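Local coordinates for protein lysin (Bacillus phage PBC5, PDB 6ILU) that probably binds the bacterial cell wall through SH3b-type folds, as the cell-wall-binding domain of a bacteriophage endolysin, at residues G24-E29 / P34-N39; G51-G56 / I77-V82; K58-L63 / W69-H74; E110-H115 / V122-N127. All blocks are in the same frame, centred on the assembly; numbering follows the deposited sequence.

Contact 1. Residues G24-E29 / P34-N39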
loop_
_atom_site.group_PDB
_atom_site.type_symbol
_atom_site.label_atom_id
_atom_site.label_comp_id
_atom_site.label_asym_id
_atom_site.label_seq_id
_atom_site.Cartn_x
_atom_site.Cartn_y
_atom_site.Cartn_z
ATOM N N GLY A 24 -21.991 7.143 3.812
ATOM C CA GLY A 24 -20.786 7.936 3.762
ATOM C C GLY A 24 -19.622 7.357 4.534
ATOM O O GLY A 24 -19.779 6.923 5.676
ATOM N N VAL A 25 -18.460 7.295 3.892
ATOM C CA VAL A 25 -17.214 6.958 4.560
ATOM C C VAL A 25 -16.371 8.221 4.627
ATOM O O VAL A 25 -16.170 8.864 3.592
ATOM C CB VAL A 25 -16.430 5.885 3.821
ATOM C CG1 VAL A 25 -15.087 5.659 4.511
ATOM C CG2 VAL A 25 -17.242 4.619 3.737
ATOM N N ASN A 26 -15.873 8.572 5.814
ATOM C CA ASN A 26 -15.163 9.843 5.971
ATOM C C ASN A 26 -13.746 9.817 5.429
ATOM O O ASN A 26 -13.060 8.797 5.489
ATOM C CB ASN A 26 -15.112 10.261 7.434
ATOM C CG ASN A 26 -16.492 10.449 8.015
ATOM O OD1 ASN A 26 -17.348 11.042 7.383
ATOM N ND2 ASN A 26 -16.732 9.878 9.184
ATOM N N LEU A 27 -13.361 10.960 4.863
ATOM C CA LEU A 27 -11.993 11.206 4.412
ATOM C C LEU A 27 -11.384 12.264 5.311
ATOM O O LEU A 27 -12.099 13.157 5.809
ATOM C CB LEU A 27 -11.931 11.696 2.957
ATOM C CG LEU A 27 -12.473 10.748 1.898
ATOM C CD1 LEU A 27 -12.394 11.373 0.519
ATOM C CD2 LEU A 27 -11.753 9.391 1.945
ATOM N N TYR A 28 -10.057 12.190 5.438
ATOM C CA TYR A 28 -9.310 12.967 6.405
ATOM C C TYR A 28 -8.007 13.487 5.835
ATOM O O TYR A 28 -7.450 12.940 4.851
ATOM C CB TYR A 28 -8.948 12.107 7.620
ATOM C CG TYR A 28 -10.133 11.601 8.407
ATOM C CD1 TYR A 28 -10.671 12.357 9.434
ATOM C CD2 TYR A 28 -10.708 10.375 8.104
ATOM C CE1 TYR A 28 -11.775 11.892 10.174
ATOM C CE2 TYR A 28 -11.839 9.922 8.815
ATOM C CZ TYR A 28 -12.335 10.679 9.854
ATOM O OH TYR A 28 -13.425 10.230 10.570
ATOM N N GLU A 29 -7.490 14.538 6.466
ATOM C CA GLU A 29 -6.064 14.851 6.308
ATOM C C GLU A 29 -5.347 14.546 7.635
ATOM O O GLU A 29 -6.009 14.277 8.657
ATOM C CB GLU A 29 -5.858 16.316 5.882
ATOM C CG GLU A 29 -6.405 17.303 6.840
ATOM C CD GLU A 29 -6.276 18.737 6.317
ATOM O OE1 GLU A 29 -5.143 19.221 6.195
ATOM O OE2 GLU A 29 -7.306 19.377 6.035
ATOM N N PRO A 34 -6.222 12.496 12.724
ATOM C CA PRO A 34 -6.988 12.859 11.511
ATOM C C PRO A 34 -7.934 14.039 11.706
ATOM O O PRO A 34 -8.604 14.140 12.754
ATOM C CB PRO A 34 -7.740 11.543 11.185
ATOM C CG PRO A 34 -6.753 10.457 11.716
ATOM C CD PRO A 34 -6.342 11.054 13.036
ATOM N N ILE A 35 -7.937 14.934 10.714
ATOM C CA ILE A 35 -8.844 16.086 10.626
ATOM C C ILE A 35 -9.821 15.830 9.501
ATOM O O ILE A 35 -9.418 15.533 8.374
ATOM C CB ILE A 35 -8.073 17.390 10.335
ATOM C CG1 ILE A 35 -7.095 17.720 11.469
ATOM C CG2 ILE A 35 -9.028 18.544 10.102
ATOM C CD1 ILE A 35 -6.045 18.753 11.089
ATOM N N TYR A 36 -11.114 15.943 9.800
ATOM C CA TYR A 36 -12.143 15.650 8.822
ATOM C C TYR A 36 -11.955 16.485 7.553
ATOM O O TYR A 36 -11.742 17.704 7.630
ATOM C CB TYR A 36 -13.522 15.932 9.452
ATOM C CG TYR A 36 -14.657 15.696 8.508
ATOM C CD1 TYR A 36 -15.280 16.748 7.879
ATOM C CD2 TYR A 36 -15.042 14.402 8.184
ATOM C CE1 TYR A 36 -16.321 16.530 6.992
ATOM C CE2 TYR A 36 -16.071 14.168 7.304
ATOM C CZ TYR A 36 -16.707 15.241 6.714
ATOM O OH TYR A 36 -17.725 15.020 5.823
ATOM N N ALA A 37 -12.003 15.835 6.389
ATOM C CA ALA A 37 -11.901 16.556 5.127
ATOM C C ALA A 37 -13.129 16.426 4.278
ATOM O O ALA A 37 -13.496 17.353 3.539
ATOM C CB ALA A 37 -10.710 16.068 4.340
ATOM N N GLY A 38 -13.795 15.292 4.370
ATOM C CA GLY A 38 -15.022 15.151 3.611
ATOM C C GLY A 38 -15.582 13.765 3.722
ATOM O O GLY A 38 -15.220 13.061 4.632
ATOM N N ASN A 39 -16.400 13.377 2.749
ATOM C CA ASN A 39 -17.284 12.229 2.839
ATOM C C ASN A 39 -17.497 11.555 1.458
ATOM O O ASN A 39 -17.899 12.240 0.516
ATOM C CB ASN A 39 -18.612 12.748 3.427
ATOM C CG ASN A 39 -19.542 11.662 3.827
ATOM O OD1 ASN A 39 -20.552 11.443 3.178
ATOM N ND2 ASN A 39 -19.207 10.957 4.906
HETATM O O HOH W 1 -9.864 19.274 6.229
#

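Contact 2. Residues G51-G56 / I77-V82. With SO4 (sulfate ion), chain D.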
loop_
_atom_site.group_PDB
_atom_site.type_symbol
_atom_site.label_atom_id
_atom_site.label_comp_id
_atom_site.label_asym_id
_atom_site.label_seq_id
_atom_site.Cartn_x
_atom_site.Cartn_y
_atom_site.Cartn_z
ATOM N N GLY A 51 -0.179 4.056 2.281
ATOM C CA GLY A 51 -0.669 3.518 3.545
ATOM C C GLY A 51 0.011 4.271 4.679
ATOM O O GLY A 51 1.187 4.708 4.573
ATOM N N TYR A 52 -0.759 4.485 5.761
ATOM C CA TYR A 52 -0.248 4.984 7.024
ATOM C C TYR A 52 -0.338 3.798 7.953
ATOM O O TYR A 52 -1.459 3.305 8.227
ATOM C CB TYR A 52 -1.090 6.132 7.572
ATOM C CG TYR A 52 -0.663 6.475 8.959
ATOM C CD1 TYR A 52 0.618 6.964 9.206
ATOM C CD2 TYR A 52 -1.515 6.251 10.047
ATOM C CE1 TYR A 52 1.051 7.250 10.502
ATOM C CE2 TYR A 52 -1.097 6.551 11.355
ATOM C CZ TYR A 52 0.168 7.080 11.561
ATOM O OH TYR A 52 0.598 7.395 12.834
ATOM N N TRP A 53 0.809 3.308 8.428
ATOM C CA TRP A 53 0.862 2.066 9.199
ATOM C C TRP A 53 0.941 2.403 10.674
ATOM O O TRP A 53 1.969 2.264 11.326
ATOM C CB TRP A 53 2.053 1.216 8.673
ATOM C CG TRP A 53 1.786 0.953 7.225
ATOM C CD1 TRP A 53 2.399 1.566 6.119
ATOM C CD2 TRP A 53 0.845 0.020 6.687
ATOM N NE1 TRP A 53 1.836 1.089 4.961
ATOM C CE2 TRP A 53 0.887 0.139 5.278
ATOM C CE3 TRP A 53 -0.079 -0.874 7.265
ATOM C CZ2 TRP A 53 0.067 -0.622 4.442
ATOM C CZ3 TRP A 53 -0.867 -1.643 6.441
ATOM C CH2 TRP A 53 -0.797 -1.516 5.038
ATOM N N GLY A 54 -0.196 2.840 11.220
ATOM C CA GLY A 54 -0.246 3.249 12.617
ATOM C C GLY A 54 -0.490 2.107 13.575
ATOM O O GLY A 54 -0.362 2.265 14.781
ATOM N N GLY A 55 -0.861 0.953 13.044
ATOM C CA GLY A 55 -1.031 -0.214 13.859
ATOM C C GLY A 55 -2.507 -0.394 14.108
ATOM O O GLY A 55 -3.178 0.479 14.699
ATOM N N GLY A 56 -3.021 -1.520 13.641
ATOM C CA GLY A 56 -4.371 -1.905 13.988
ATOM C C GLY A 56 -5.384 -0.918 13.477
ATOM O O GLY A 56 -5.318 -0.536 12.306
ATOM N N ILE A 77 -9.737 -4.557 1.315
ATOM C CA ILE A 77 -8.626 -4.036 0.479
ATOM C C ILE A 77 -7.941 -5.210 -0.185
ATOM O O ILE A 77 -7.588 -6.189 0.499
ATOM C CB ILE A 77 -7.599 -3.245 1.298
ATOM C CG1 ILE A 77 -8.309 -2.094 2.043
ATOM C CG2 ILE A 77 -6.438 -2.730 0.410
ATOM C CD1 ILE A 77 -7.468 -1.479 3.157
ATOM N N ASP A 78 -7.846 -5.141 -1.513
ATOM C CA ASP A 78 -7.109 -6.126 -2.290
ATOM C C ASP A 78 -5.747 -5.498 -2.548
ATOM O O ASP A 78 -5.599 -4.638 -3.440
ATOM C CB ASP A 78 -7.834 -6.469 -3.609
ATOM C CG ASP A 78 -9.162 -7.200 -3.399
ATOM O OD1 ASP A 78 -9.277 -8.059 -2.478
ATOM O OD2 ASP A 78 -10.083 -6.931 -4.206
ATOM N N TRP A 79 -4.762 -5.868 -1.731
ATOM C CA TRP A 79 -3.419 -5.265 -1.863
ATOM C C TRP A 79 -2.746 -5.782 -3.122
ATOM O O TRP A 79 -2.951 -6.946 -3.539
ATOM C CB TRP A 79 -2.577 -5.593 -0.636
ATOM C CG TRP A 79 -3.140 -5.049 0.616
ATOM C CD1 TRP A 79 -3.852 -5.752 1.570
ATOM C CD2 TRP A 79 -3.072 -3.703 1.085
ATOM N NE1 TRP A 79 -4.226 -4.923 2.587
ATOM C CE2 TRP A 79 -3.757 -3.653 2.325
ATOM C CE3 TRP A 79 -2.529 -2.515 0.571
ATOM C CZ2 TRP A 79 -3.897 -2.484 3.054
ATOM C CZ3 TRP A 79 -2.656 -1.347 1.315
ATOM C CH2 TRP A 79 -3.344 -1.332 2.538
ATOM N N TYR A 80 -1.977 -4.911 -3.762
ATOM C CA TYR A 80 -1.099 -5.376 -4.818
ATOM C C TYR A 80 -0.068 -6.342 -4.226
ATOM O O TYR A 80 0.378 -6.189 -3.091
ATOM C CB TYR A 80 -0.418 -4.195 -5.503
ATOM C CG TYR A 80 -1.353 -3.361 -6.358
ATOM C CD1 TYR A 80 -2.670 -3.758 -6.612
ATOM C CD2 TYR A 80 -0.890 -2.173 -6.935
ATOM C CE1 TYR A 80 -3.490 -3.001 -7.429
ATOM C CE2 TYR A 80 -1.693 -1.416 -7.721
ATOM C CZ TYR A 80 -2.998 -1.820 -7.966
ATOM O OH TYR A 80 -3.803 -1.041 -8.766
ATOM N N LYS A 81 0.267 -7.370 -5.007
ATOM C CA LYS A 81 1.160 -8.444 -4.579
ATOM C C LYS A 81 2.533 -8.277 -5.221
ATOM O O LYS A 81 2.657 -8.042 -6.447
ATOM C CB LYS A 81 0.570 -9.821 -4.957
ATOM C CG LYS A 81 -0.849 -9.979 -4.439
ATOM C CD LYS A 81 -0.834 -10.187 -2.951
ATOM C CE LYS A 81 -2.266 -10.287 -2.416
ATOM N NZ LYS A 81 -2.267 -10.634 -0.985
ATOM N N VAL A 82 3.556 -8.419 -4.371
ATOM C CA VAL A 82 4.946 -8.205 -4.781
ATOM C C VAL A 82 5.656 -9.543 -4.841
ATOM O O VAL A 82 5.662 -10.285 -3.852
ATOM C CB VAL A 82 5.668 -7.236 -3.791
ATOM C CG1 VAL A 82 7.112 -6.925 -4.271
ATOM C CG2 VAL A 82 4.865 -5.889 -3.644
HETATM S S SO4 D . -4.298 -10.142 2.539
HETATM O O1 SO4 D . -4.979 -8.895 2.898
HETATM O O2 SO4 D . -4.865 -11.241 3.312
HETATM O O3 SO4 D . -2.871 -10.045 2.812
HETATM O O4 SO4 D . -4.483 -10.439 1.123
#

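Contact 3. Residues K58-L63 / W69-H74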
loop_
_atom_site.group_PDB
_atom_site.type_symbol
_atom_site.label_atom_id
_atom_site.label_comp_id
_atom_site.label_asym_id
_atom_site.label_seq_id
_atom_site.Cartn_x
_atom_site.Cartn_y
_atom_site.Cartn_z
ATOM N N LYS A 58 -5.668 2.069 13.768
ATOM C CA LYS A 58 -5.176 3.392 13.375
ATOM C C LYS A 58 -4.608 3.401 11.963
ATOM O O LYS A 58 -4.246 4.474 11.457
ATOM C CB LYS A 58 -4.087 3.907 14.337
ATOM C CG LYS A 58 -4.588 4.094 15.772
ATOM C CD LYS A 58 -3.517 4.630 16.695
ATOM C CE LYS A 58 -3.892 4.456 18.169
ATOM N NZ LYS A 58 -5.182 5.120 18.549
ATOM N N ASP A 59 -4.542 2.237 11.318
ATOM C CA ASP A 59 -4.105 2.183 9.913
ATOM C C ASP A 59 -5.039 2.987 9.018
ATOM O O ASP A 59 -6.290 2.883 9.148
ATOM C CB ASP A 59 -4.056 0.743 9.369
ATOM C CG ASP A 59 -2.928 -0.089 9.948
ATOM O OD1 ASP A 59 -1.977 0.456 10.517
ATOM O OD2 ASP A 59 -2.987 -1.338 9.833
ATOM N N MET A 60 -4.418 3.753 8.105
ATOM C CA MET A 60 -5.165 4.497 7.082
ATOM C C MET A 60 -4.641 4.267 5.669
ATOM O O MET A 60 -3.443 3.914 5.469
ATOM C CB MET A 60 -5.143 6.012 7.396
ATOM C CG MET A 60 -5.767 6.276 8.768
ATOM S SD MET A 60 -6.024 8.010 9.088
ATOM C CE MET A 60 -7.673 8.250 8.384
ATOM N N ILE A 61 -5.515 4.473 4.674
ATOM C CA ILE A 61 -5.120 4.349 3.275
ATOM C C ILE A 61 -5.456 5.655 2.580
ATOM O O ILE A 61 -6.409 6.320 2.939
ATOM C CB ILE A 61 -5.845 3.197 2.542
ATOM C CG1 ILE A 61 -7.344 3.172 2.903
ATOM C CG2 ILE A 61 -5.195 1.824 2.873
ATOM C CD1 ILE A 61 -8.157 2.211 1.989
ATOM N N CYS A 62 -4.619 6.026 1.604
ATOM C CA CYS A 62 -4.770 7.287 0.903
ATOM C C CYS A 62 -5.390 7.021 -0.464
ATOM O O CYS A 62 -4.809 6.276 -1.280
ATOM C CB CYS A 62 -3.412 7.943 0.744
ATOM S SG CYS A 62 -3.693 9.656 0.094
ATOM N N LEU A 63 -6.553 7.612 -0.729
ATOM C CA LEU A 63 -7.231 7.404 -2.020
ATOM C C LEU A 63 -6.919 8.482 -3.059
ATOM O O LEU A 63 -7.525 8.519 -4.124
ATOM C CB LEU A 63 -8.767 7.327 -1.810
ATOM C CG LEU A 63 -9.155 6.261 -0.786
ATOM C CD1 LEU A 63 -10.672 6.190 -0.673
ATOM C CD2 LEU A 63 -8.565 4.875 -1.154
ATOM N N TRP A 69 -7.253 10.639 3.025
ATOM C CA TRP A 69 -7.002 9.484 3.911
ATOM C C TRP A 69 -8.288 8.923 4.503
ATOM O O TRP A 69 -9.211 9.674 4.836
ATOM C CB TRP A 69 -6.085 9.885 5.087
ATOM C CG TRP A 69 -4.676 10.178 4.666
ATOM C CD1 TRP A 69 -4.152 11.394 4.431
ATOM C CD2 TRP A 69 -3.639 9.223 4.431
ATOM N NE1 TRP A 69 -2.807 11.285 4.066
ATOM C CE2 TRP A 69 -2.490 9.939 4.073
ATOM C CE3 TRP A 69 -3.577 7.825 4.542
ATOM C CZ2 TRP A 69 -1.255 9.302 3.801
ATOM C CZ3 TRP A 69 -2.385 7.180 4.263
ATOM C CH2 TRP A 69 -1.234 7.910 3.879
ATOM N N ALA A 70 -8.320 7.593 4.654
ATOM C CA ALA A 70 -9.492 6.939 5.221
ATOM C C ALA A 70 -9.030 5.748 6.060
ATOM O O ALA A 70 -7.984 5.162 5.792
ATOM C CB ALA A 70 -10.448 6.467 4.128
ATOM N N TYR A 71 -9.819 5.361 7.048
ATOM C CA TYR A 71 -9.393 4.204 7.853
ATOM C C TYR A 71 -9.536 2.882 7.098
ATOM O O TYR A 71 -10.600 2.610 6.520
ATOM C CB TYR A 71 -10.196 4.138 9.158
ATOM C CG TYR A 71 -9.855 5.220 10.140
ATOM C CD1 TYR A 71 -8.653 5.194 10.836
ATOM C CD2 TYR A 71 -10.729 6.273 10.384
ATOM C CE1 TYR A 71 -8.325 6.196 11.761
ATOM C CE2 TYR A 71 -10.401 7.265 11.306
ATOM C CZ TYR A 71 -9.208 7.214 11.994
ATOM O OH TYR A 71 -8.923 8.177 12.936
ATOM N N ASN A 72 -8.481 2.040 7.154
ATOM C CA ASN A 72 -8.542 0.715 6.526
ATOM C C ASN A 72 -9.760 -0.068 6.949
ATOM O O ASN A 72 -10.295 -0.839 6.158
ATOM C CB ASN A 72 -7.308 -0.145 6.861
ATOM C CG ASN A 72 -6.018 0.451 6.327
ATOM O OD1 ASN A 72 -5.880 1.678 6.228
ATOM N ND2 ASN A 72 -5.072 -0.417 5.967
ATOM N N LYS A 73 -10.171 0.089 8.212
ATOM C CA LYS A 73 -11.223 -0.757 8.777
ATOM C C LYS A 73 -12.585 -0.536 8.076
ATOM O O LYS A 73 -13.480 -1.376 8.219
ATOM C CB LYS A 73 -11.358 -0.497 10.295
ATOM C CG LYS A 73 -11.823 0.888 10.643
ATOM C CD LYS A 73 -11.748 1.138 12.137
ATOM C CE LYS A 73 -12.087 2.596 12.423
ATOM N NZ LYS A 73 -12.272 2.879 13.887
ATOM N N HIS A 74 -12.706 0.540 7.299
ATOM C CA HIS A 74 -13.965 0.816 6.610
ATOM C C HIS A 74 -13.991 0.183 5.225
ATOM O O HIS A 74 -14.944 0.393 4.498
ATOM C CB HIS A 74 -14.200 2.345 6.489
ATOM C CG HIS A 74 -14.363 3.030 7.813
ATOM N ND1 HIS A 74 -14.994 2.442 8.892
ATOM C CD2 HIS A 74 -13.951 4.246 8.238
ATOM C CE1 HIS A 74 -14.985 3.276 9.916
ATOM N NE2 HIS A 74 -14.349 4.378 9.548
HETATM O O HOH W 2 -8.135 1.279 10.250
#

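Contact 4. Residues E110-H115 / V122-N127. With EDO (1,2-ethanediol), chain H; EDO (1,2-ethanediol), chain I; SO4 (sulfate ion), chain D.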
loop_
_atom_site.group_PDB
_atom_site.type_symbol
_atom_site.label_atom_id
_atom_site.label_comp_id
_atom_site.label_asym_id
_atom_site.label_seq_id
_atom_site.Cartn_x
_atom_site.Cartn_y
_atom_site.Cartn_z
ATOM N N GLU A 110 8.599 -16.019 -1.030
ATOM C CA GLU A 110 7.338 -15.482 -0.484
ATOM C C GLU A 110 6.689 -14.432 -1.401
ATOM O O GLU A 110 7.384 -13.745 -2.165
ATOM C CB GLU A 110 7.578 -14.850 0.902
ATOM C CG GLU A 110 8.231 -15.768 1.950
ATOM C CD GLU A 110 7.356 -16.917 2.368
ATOM O OE1 GLU A 110 7.908 -17.980 2.756
ATOM O OE2 GLU A 110 6.113 -16.773 2.320
ATOM N N VAL A 111 5.362 -14.295 -1.286
ATOM C CA VAL A 111 4.634 -13.169 -1.905
ATOM C C VAL A 111 4.331 -12.123 -0.817
ATOM O O VAL A 111 3.944 -12.497 0.299
ATOM C CB VAL A 111 3.332 -13.646 -2.542
ATOM C CG1 VAL A 111 2.576 -12.479 -3.201
ATOM C CG2 VAL A 111 3.618 -14.802 -3.526
ATOM N N TYR A 112 4.510 -10.841 -1.119
ATOM C CA TYR A 112 4.261 -9.780 -0.144
ATOM C C TYR A 112 3.147 -8.857 -0.568
ATOM O O TYR A 112 2.810 -8.784 -1.748
ATOM C CB TYR A 112 5.521 -8.942 0.089
ATOM C CG TYR A 112 6.712 -9.794 0.457
ATOM C CD1 TYR A 112 7.585 -10.269 -0.530
ATOM C CD2 TYR A 112 6.943 -10.128 1.779
ATOM C CE1 TYR A 112 8.674 -11.087 -0.172
ATOM C CE2 TYR A 112 8.024 -10.954 2.153
ATOM C CZ TYR A 112 8.882 -11.406 1.148
ATOM O OH TYR A 112 9.933 -12.217 1.484
ATOM N N ASN A 113 2.552 -8.154 0.401
ATOM C CA ASN A 113 1.668 -7.040 0.044
ATOM C C ASN A 113 2.450 -5.753 -0.090
ATOM O O ASN A 113 3.344 -5.478 0.726
ATOM C CB ASN A 113 0.568 -6.847 1.104
ATOM C CG ASN A 113 -0.441 -7.952 1.109
ATOM O OD1 ASN A 113 -0.662 -8.625 0.116
ATOM N ND2 ASN A 113 -1.078 -8.141 2.248
ATOM N N ALA A 114 2.142 -4.962 -1.132
ATOM C CA ALA A 114 2.737 -3.627 -1.311
ATOM C C ALA A 114 2.244 -2.707 -0.190
ATOM O O ALA A 114 1.036 -2.494 -0.103
ATOM C CB ALA A 114 2.310 -3.061 -2.656
ATOM N N HIS A 115 3.151 -2.189 0.650
ATOM C CA HIS A 115 2.774 -1.298 1.751
ATOM C C HIS A 115 2.937 0.191 1.426
ATOM O O HIS A 115 2.295 1.035 2.075
ATOM C CB HIS A 115 3.590 -1.604 3.011
ATOM C CG HIS A 115 3.124 -2.834 3.730
ATOM N ND1 HIS A 115 3.221 -4.095 3.176
ATOM C CD2 HIS A 115 2.604 -2.998 4.968
ATOM C CE1 HIS A 115 2.761 -4.989 4.043
ATOM N NE2 HIS A 115 2.361 -4.352 5.132
ATOM N N VAL A 122 9.595 -0.320 -3.519
ATOM C CA VAL A 122 8.346 -0.755 -2.876
ATOM C C VAL A 122 8.640 -1.348 -1.509
ATOM O O VAL A 122 9.629 -2.065 -1.317
ATOM C CB VAL A 122 7.584 -1.758 -3.796
ATOM C CG1 VAL A 122 8.444 -3.039 -4.190
ATOM C CG2 VAL A 122 6.235 -2.190 -3.156
ATOM N N ASP A 123 7.817 -0.956 -0.530
ATOM C CA ASP A 123 7.913 -1.464 0.823
ATOM C C ASP A 123 7.104 -2.745 0.882
ATOM O O ASP A 123 5.883 -2.716 0.655
ATOM C CB ASP A 123 7.389 -0.381 1.817
ATOM C CG ASP A 123 7.517 -0.776 3.274
ATOM O OD1 ASP A 123 8.036 -1.869 3.583
ATOM O OD2 ASP A 123 7.048 0.019 4.127
ATOM N N ILE A 124 7.749 -3.866 1.211
ATOM C CA ILE A 124 7.020 -5.124 1.331
ATOM C C ILE A 124 6.534 -5.405 2.760
ATOM O O ILE A 124 6.070 -6.510 3.070
ATOM C CB ILE A 124 7.887 -6.331 0.863
ATOM C CG1 ILE A 124 9.225 -6.340 1.626
ATOM C CG2 ILE A 124 8.079 -6.215 -0.631
ATOM C CD1 ILE A 124 10.023 -7.727 1.535
ATOM N N GLY A 125 6.631 -4.397 3.621
ATOM C CA GLY A 125 6.177 -4.496 4.996
ATOM C C GLY A 125 7.346 -4.660 5.933
ATOM O O GLY A 125 8.376 -5.236 5.555
ATOM N N GLY A 126 7.222 -4.114 7.129
ATOM C CA GLY A 126 8.324 -4.167 8.066
ATOM C C GLY A 126 9.436 -3.201 7.718
ATOM O O GLY A 126 10.571 -3.417 8.121
ATOM N N ASN A 127 9.109 -2.157 6.942
ATOM C CA ASN A 127 10.082 -1.149 6.519
ATOM C C ASN A 127 11.239 -1.775 5.719
ATOM O O ASN A 127 12.421 -1.622 6.061
ATOM C CB ASN A 127 10.701 -0.382 7.672
ATOM C CG ASN A 127 11.450 0.871 7.170
ATOM O OD1 ASN A 127 10.868 1.667 6.402
ATOM N ND2 ASN A 127 12.730 1.063 7.606
HETATM C C1 EDO H . 5.120 -0.658 6.673
HETATM O O1 EDO H . 6.478 -1.047 6.437
HETATM C C2 EDO H . 4.604 -1.228 7.990
HETATM O O2 EDO H . 5.063 -2.566 8.209
HETATM C C1 EDO I . 9.567 -13.120 4.887
HETATM O O1 EDO I . 10.534 -12.263 4.226
HETATM C C2 EDO I . 8.906 -12.453 6.082
HETATM O O2 EDO I . 7.998 -11.373 5.738
HETATM S S SO4 D . -4.298 -10.142 2.539
HETATM O O1 SO4 D . -4.979 -8.895 2.898
HETATM O O2 SO4 D . -4.865 -11.241 3.312
HETATM O O3 SO4 D . -2.871 -10.045 2.812
HETATM O O4 SO4 D . -4.483 -10.439 1.123
HETATM O O HOH W 3 3.741 -8.180 3.007
#

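Contact 1. Residues G24-E29 / P34-N39
The carbonyl oxygen of L27 takes two backbone N-H groups at once, A37 N at 2.7 Å from L27 O and G38 N at 3.1 Å, both reaching it from the same face of the carbonyl plane. L27 N returns a nearly straight bond to G38 O (2.8 Å, 176°), and beyond it E29 and I35 form a regular hydrogen-bonded pair. A37 has the near-helical backbone of a bulge's first residue, and G38 is fully extended, a conformation easiest without a CB. G38 N lies 3.7 Å above the Y36 ring plane. Y36 swings back over its own strand because CG is anti to the backbone N (chi1 178°), and the ring edge then meets N26, with CE2 3.4 Å from N26 OD1, the amide standing almost upright to the ring. The same OD1 accepts N39 ND2 at 3.1 Å in a bent bond (144°), the donor tilted from the carbonyl plane; an amide offers donor and acceptor alike, apt beside solvent. At the far end P34 CB lies 3.5 Å from Y28 CD1, a rigid ring against a broad aromatic one. A water bridges E29 OE2 and Y36 O, donating to both. Further out, P34 and Y28 reach M60 and L27 rests on A70, in the neighbouring hairpin. Two antiparallel strands joined by a five-residue loop, with A37 and G38 opposite L27, make a beta hairpin with a classic bulge.

Contact 2. Residues G51-G56 / I77-V82
Two tryptophans, W53 and W79, meet from opposite directions through little more than one corner each, with no hydrogen bond between their segments. CH2 of W53 lies 3.6 Å from CH2 of W79. The six-membered rings have centroids 5.5 Å apart and planes inclined at 43°, an oblique meeting of two ring corners. I77 CG2, a compact methyl, sits over the centre of one face of the W79 ring, 3.4 Å above its plane, and I61 also packs on W79. W53 gives its NE1 hydrogen to the carbonyl O of H115, whose imidazole meets the indole with the planes at about 45°. On the side of W79 remote from W53, a sulfate oxygen, O1, lies in the ring plane at the edge, 3.6 Å from CD1. K81 turns back at chi2 (-74°), and its NZ donates to sulfate O4 at 3.1 Å and also to N113 OD1, which helps to position N113, whose ND2 binds the same ion. The tryptophan contact is thus purely apolar, while beside the W79 edge a lysine amine and an amide hold an anion, here probably from the crystallisation liquor; any part in cell-wall recognition remains an inference.

Contact 3. Residues K58-L63 / W69-H74
One face of the W69 indole carries C62 CB in a CH-pi contact, 3.6 Å from the centroid of the six-membered ring and almost on its normal, while M60 O lies at the ring edge. C62 is small enough to fit there with its sulfur also over the indole, a Cys sulfur-aromatic contact: SG is anti to the backbone N (chi1 -171°) and stands 4.3 Å from the centroid of the five-membered ring. On Y71 it is the M60 methyl, CE, that lies over a face, a CH-pi contact 3.8 Å from the centroid and 3° off the normal. The bend at chi3 (88°) turns CE onto the ring, while SD makes an oblique Met-aromatic contact; a long flexible thioether can follow the ring in this way. D59 O approaches the ring edge and accepts N72 N at 3.1 Å. Between the two aromatics, I61 and A70 exchange backbone bonds, I61 N to A70 O being 2.8 Å, and direct their side chains to the opposite face from C62 and W69, where F75 and W79 pack. This is an antiparallel beta hairpin continued by a 3-10 turn, within a small SH3b-like beta fold.

Contact 4. Residues E110-H115 / V122-N127
The backbones of 110-115 and 122-127 run steeply across each other, their end-to-end directions 100° apart, and H115 N donates across to D123 O at 2.8 Å. Beyond that bond lies an Asx turn, in which D123 OD1 accepts G125 N, met from above the carboxylate plane. Having no CB, which the backbone angles (phi 104°) would jam against the preceding carbonyl oxygen, G125 can lay its CA over the centre of the H115 ring, 3.5 Å from the centroid. The imidazole is held in rotation by its own segment: ND1 donates to N113 O at 2.8 Å, with that oxygen near the ring plane. At the other end of the contact I124 CD1 lies over one face of the Y112 ring, 3.7 Å from its centroid, a CH-pi contact. Its CG1, between backbone N and carbonyl carbon (chi1 54°), brings CD1 there. Aliphatic bulk suits this buried place beside V82 and I130. One water accepts from N113 N and donates to I124 O. An ethanediol, probably from the crystallisation liquor, donates from O1 to D123 OD2 at 2.6 Å.

From the N terminus, contact 1 closes first, bringing strand 35-40 back beside strand 25-29 through a loop of five residues. The chain then passes through strand 46-52 into contact 2, whose long loop is closed only when strand 75-84 is reached. Contact 3 is nested inside that loop and shares the main sheet with it, Y52 N lying 2.8 Å from M60 O. It also touches contact 1, where Y28 N approaches W69 O. Contact 4 comes last, across the chain's centre from contacts 1 and 3, closing the six residues 116-121, which hold strand 116-118. Strand 75-84 runs between the two halves: V82 pairs with Y112, and one sulfate touches both contact 2 and contact 4.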